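Local coordinates for protein escrt-iii (Sulfolobus solfataricus, PDB 2XVC) that acts in archaeal cell division as an ESCRT-III protein, its winged-helix domain probably serving in recruitment to membranes, at residues L26-F31 with K44-L49. Residues are numbered along the deposited sequence; the frame is centred on the assembly and turned at random.
Sequences LDIEHF and KLLEAL
Leu26 and Ile28 meet Leu46 tip to tip in the core of this winged-helix domain, a compact example of one branched side chain joining a strand-to-helix corner to a facing helix. Leu46 CD1 is the shared methyl, lying 3.7 Å from Leu26 CD2 and 3.8 Å from Ile28 CD1. The other branch, Leu46 CD2, also packs against Leu26 CD2, at 3.8 Å, so the leucine fork engages that methyl through both prongs. With chi1 at -78°, Leu46 holds CG anti to its own carbonyl carbon and sends the fork out from helix 39-51 toward the corner. Were Leu46 an alanine, Leu26 CD2 and Ile28 CD1 would probably lose their shared partner across a newly opened gap. Around the trio, Val42 and Tyr18 touch Leu26, Val43 lies against Ile28, and Ile55 of the last strand flanks Leu46. A bound peptide, a separate chain, pairs in parallel with Leu26 and Asp27 and lays an apolar side chain on Leu46 and backbone on Ile28, so both also line its binding surface. Further out, Asp27 N-caps the helix that Ile28 begins: His30 N donates to Asp27 OD1 at 3.0 Å, approaching from above the carboxylate, 70° out of its plane.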
ATOM      1  N   LEU A  26       2.417  -6.268  -1.606  1.00 36.30           N
ATOM      2  CA  LEU A  26       3.053  -4.967  -1.620  1.00 35.91           C
ATOM      3  C   LEU A  26       4.406  -5.036  -0.936  1.00 36.01           C
ATOM      4  O   LEU A  26       4.497  -5.386   0.242  1.00 35.89           O
ATOM      5  CB  LEU A  26       2.168  -3.921  -0.927  1.00 35.77           C
ATOM      6  CG  LEU A  26       2.722  -2.499  -0.835  1.00 36.02           C
ATOM      7  CD1 LEU A  26       2.792  -1.831  -2.208  1.00 36.99           C
ATOM      8  CD2 LEU A  26       1.895  -1.662   0.128  1.00 36.06           C
ATOM      9  N   ASP A  27       5.447  -4.698  -1.691  1.00 35.91           N
ATOM     10  CA  ASP A  27       6.799  -4.581  -1.168  1.00 36.20           C
ATOM     11  C   ASP A  27       7.058  -3.089  -1.042  1.00 36.20           C
ATOM     12  O   ASP A  27       7.292  -2.410  -2.041  1.00 36.29           O
ATOM     13  CB  ASP A  27       7.775  -5.270  -2.137  1.00 36.28           C
ATOM     14  CG  ASP A  27       9.238  -5.120  -1.734  1.00 36.95           C
ATOM     15  OD1 ASP A  27       9.598  -4.187  -0.992  1.00 36.35           O
ATOM     16  OD2 ASP A  27      10.046  -5.952  -2.191  1.00 40.14           O
ATOM     17  N   ILE A  28       6.988  -2.570   0.183  1.00 36.33           N
ATOM     18  CA  ILE A  28       7.062  -1.131   0.391  1.00 36.99           C
ATOM     19  C   ILE A  28       8.370  -0.552  -0.149  1.00 37.92           C
ATOM     20  O   ILE A  28       8.364   0.501  -0.791  1.00 37.53           O
ATOM     21  CB  ILE A  28       6.825  -0.729   1.859  1.00 36.74           C
ATOM     22  CG1 ILE A  28       5.402  -1.121   2.287  1.00 36.86           C
ATOM     23  CG2 ILE A  28       7.031   0.769   2.040  1.00 36.89           C
ATOM     24  CD1 ILE A  28       4.981  -0.601   3.659  1.00 36.58           C
ATOM     25  N   GLU A  29       9.475  -1.259   0.080  1.00 39.03           N
ATOM     26  CA  GLU A  29      10.780  -0.835  -0.441  1.00 40.48           C
ATOM     27  C   GLU A  29      10.745  -0.708  -1.970  1.00 40.04           C
ATOM     28  O   GLU A  29      11.055   0.352  -2.512  1.00 40.15           O
ATOM     29  CB  GLU A  29      11.880  -1.813   0.007  1.00 41.11           C
ATOM     30  CG  GLU A  29      13.322  -1.334  -0.237  1.00 45.92           C
ATOM     31  CD  GLU A  29      13.692  -0.085   0.568  1.00 50.96           C
ATOM     32  OE1 GLU A  29      13.163   0.106   1.691  1.00 53.96           O
ATOM     33  OE2 GLU A  29      14.524   0.713   0.076  1.00 53.99           O
ATOM     34  N   HIS A  30      10.357  -1.788  -2.647  1.00 39.83           N
ATOM     35  CA  HIS A  30      10.224  -1.816  -4.104  1.00 39.71           C
ATOM     36  C   HIS A  30       9.255  -0.737  -4.611  1.00 39.21           C
ATOM     37  O   HIS A  30       9.590   0.016  -5.527  1.00 39.01           O
ATOM     38  CB  HIS A  30       9.779  -3.212  -4.556  1.00 40.20           C
ATOM     39  CG  HIS A  30       9.525  -3.336  -6.027  1.00 41.86           C
ATOM     40  ND1 HIS A  30      10.539  -3.506  -6.946  1.00 43.70           N
ATOM     41  CD2 HIS A  30       8.370  -3.335  -6.738  1.00 43.50           C
ATOM     42  CE1 HIS A  30      10.022  -3.593  -8.159  1.00 44.22           C
ATOM     43  NE2 HIS A  30       8.708  -3.491  -8.062  1.00 44.75           N
ATOM     44  N   PHE A  31       8.073  -0.650  -3.997  1.00 38.62           N
ATOM     45  CA  PHE A  31       7.046   0.308  -4.414  1.00 38.12           C
ATOM     46  C   PHE A  31       7.534   1.749  -4.312  1.00 38.41           C
ATOM     47  O   PHE A  31       7.309   2.550  -5.219  1.00 37.82           O
ATOM     48  CB  PHE A  31       5.762   0.122  -3.602  1.00 37.92           C
ATOM     49  CG  PHE A  31       4.608   0.954  -4.090  1.00 37.10           C
ATOM     50  CD1 PHE A  31       4.394   2.236  -3.592  1.00 36.00           C
ATOM     51  CD2 PHE A  31       3.735   0.453  -5.049  1.00 37.18           C
ATOM     52  CE1 PHE A  31       3.328   3.019  -4.045  1.00 36.13           C
ATOM     53  CE2 PHE A  31       2.661   1.222  -5.510  1.00 36.54           C
ATOM     54  CZ  PHE A  31       2.458   2.504  -5.004  1.00 35.95           C
ATOM     55  N   LYS A  44       1.342   5.374   5.702  1.00 42.62           N
ATOM     56  CA  LYS A  44       0.205   6.236   6.012  1.00 43.76           C
ATOM     57  C   LYS A  44      -1.044   5.843   5.209  1.00 43.64           C
ATOM     58  O   LYS A  44      -2.133   5.725   5.776  1.00 43.67           O
ATOM     59  CB  LYS A  44       0.589   7.705   5.772  1.00 44.23           C
ATOM     60  CG  LYS A  44      -0.502   8.746   6.030  1.00 46.78           C
ATOM     61  CD  LYS A  44       0.105  10.151   5.925  1.00 50.84           C
ATOM     62  CE  LYS A  44      -0.900  11.170   5.403  1.00 53.18           C
ATOM     63  NZ  LYS A  44      -1.786  11.670   6.494  1.00 56.09           N
ATOM     64  N   LEU A  45      -0.885   5.618   3.901  1.00 43.46           N
ATOM     65  CA  LEU A  45      -2.014   5.204   3.055  1.00 43.09           C
ATOM     66  C   LEU A  45      -2.538   3.811   3.412  1.00 42.96           C
ATOM     67  O   LEU A  45      -3.749   3.577   3.388  1.00 42.78           O
ATOM     68  CB  LEU A  45      -1.656   5.274   1.564  1.00 43.16           C
ATOM     69  CG  LEU A  45      -1.375   6.651   0.951  1.00 43.39           C
ATOM     70  CD1 LEU A  45      -0.668   6.509  -0.383  1.00 43.12           C
ATOM     71  CD2 LEU A  45      -2.649   7.486   0.810  1.00 43.83           C
ATOM     72  N   LEU A  46      -1.631   2.892   3.743  1.00 42.86           N
ATOM     73  CA  LEU A  46      -2.022   1.544   4.160  1.00 42.88           C
ATOM     74  C   LEU A  46      -2.822   1.569   5.450  1.00 43.26           C
ATOM     75  O   LEU A  46      -3.794   0.829   5.590  1.00 43.02           O
ATOM     76  CB  LEU A  46      -0.803   0.640   4.350  1.00 42.74           C
ATOM     77  CG  LEU A  46      -0.117   0.035   3.127  1.00 42.42           C
ATOM     78  CD1 LEU A  46       1.171  -0.632   3.577  1.00 40.65           C
ATOM     79  CD2 LEU A  46      -1.025  -0.958   2.409  1.00 41.03           C
ATOM     80  N   GLU A  47      -2.398   2.413   6.392  1.00 43.86           N
ATOM     81  CA  GLU A  47      -3.091   2.553   7.673  1.00 44.79           C
ATOM     82  C   GLU A  47      -4.517   3.059   7.498  1.00 44.96           C
ATOM     83  O   GLU A  47      -5.429   2.563   8.153  1.00 45.40           O
ATOM     84  CB  GLU A  47      -2.316   3.458   8.638  1.00 45.01           C
ATOM     85  CG  GLU A  47      -0.986   2.873   9.126  1.00 46.20           C
ATOM     86  CD  GLU A  47      -1.127   1.540   9.865  1.00 48.06           C
ATOM     87  OE1 GLU A  47      -2.238   1.195  10.330  1.00 48.93           O
ATOM     88  OE2 GLU A  47      -0.108   0.831   9.987  1.00 49.41           O
ATOM     89  N   ALA A  48      -4.703   4.030   6.605  1.00 45.28           N
ATOM     90  CA  ALA A  48      -6.033   4.564   6.307  1.00 45.52           C
ATOM     91  C   ALA A  48      -6.936   3.512   5.654  1.00 45.74           C
ATOM     92  O   ALA A  48      -8.122   3.429   5.978  1.00 45.76           O
ATOM     93  CB  ALA A  48      -5.935   5.812   5.441  1.00 45.41           C
ATOM     94  N   LEU A  49      -6.368   2.710   4.751  1.00 45.74           N
ATOM     95  CA  LEU A  49      -7.082   1.582   4.145  1.00 45.93           C
ATOM     96  C   LEU A  49      -7.459   0.525   5.184  1.00 46.46           C
ATOM     97  O   LEU A  49      -8.575   0.005   5.169  1.00 46.27           O
ATOM     98  CB  LEU A  49      -6.252   0.941   3.025  1.00 45.67           C
ATOM     99  CG  LEU A  49      -6.093   1.725   1.718  1.00 45.20           C
ATOM    100  CD1 LEU A  49      -5.107   1.028   0.786  1.00 43.33           C
ATOM    101  CD2 LEU A  49      -7.444   1.926   1.029  1.00 44.15           C
TER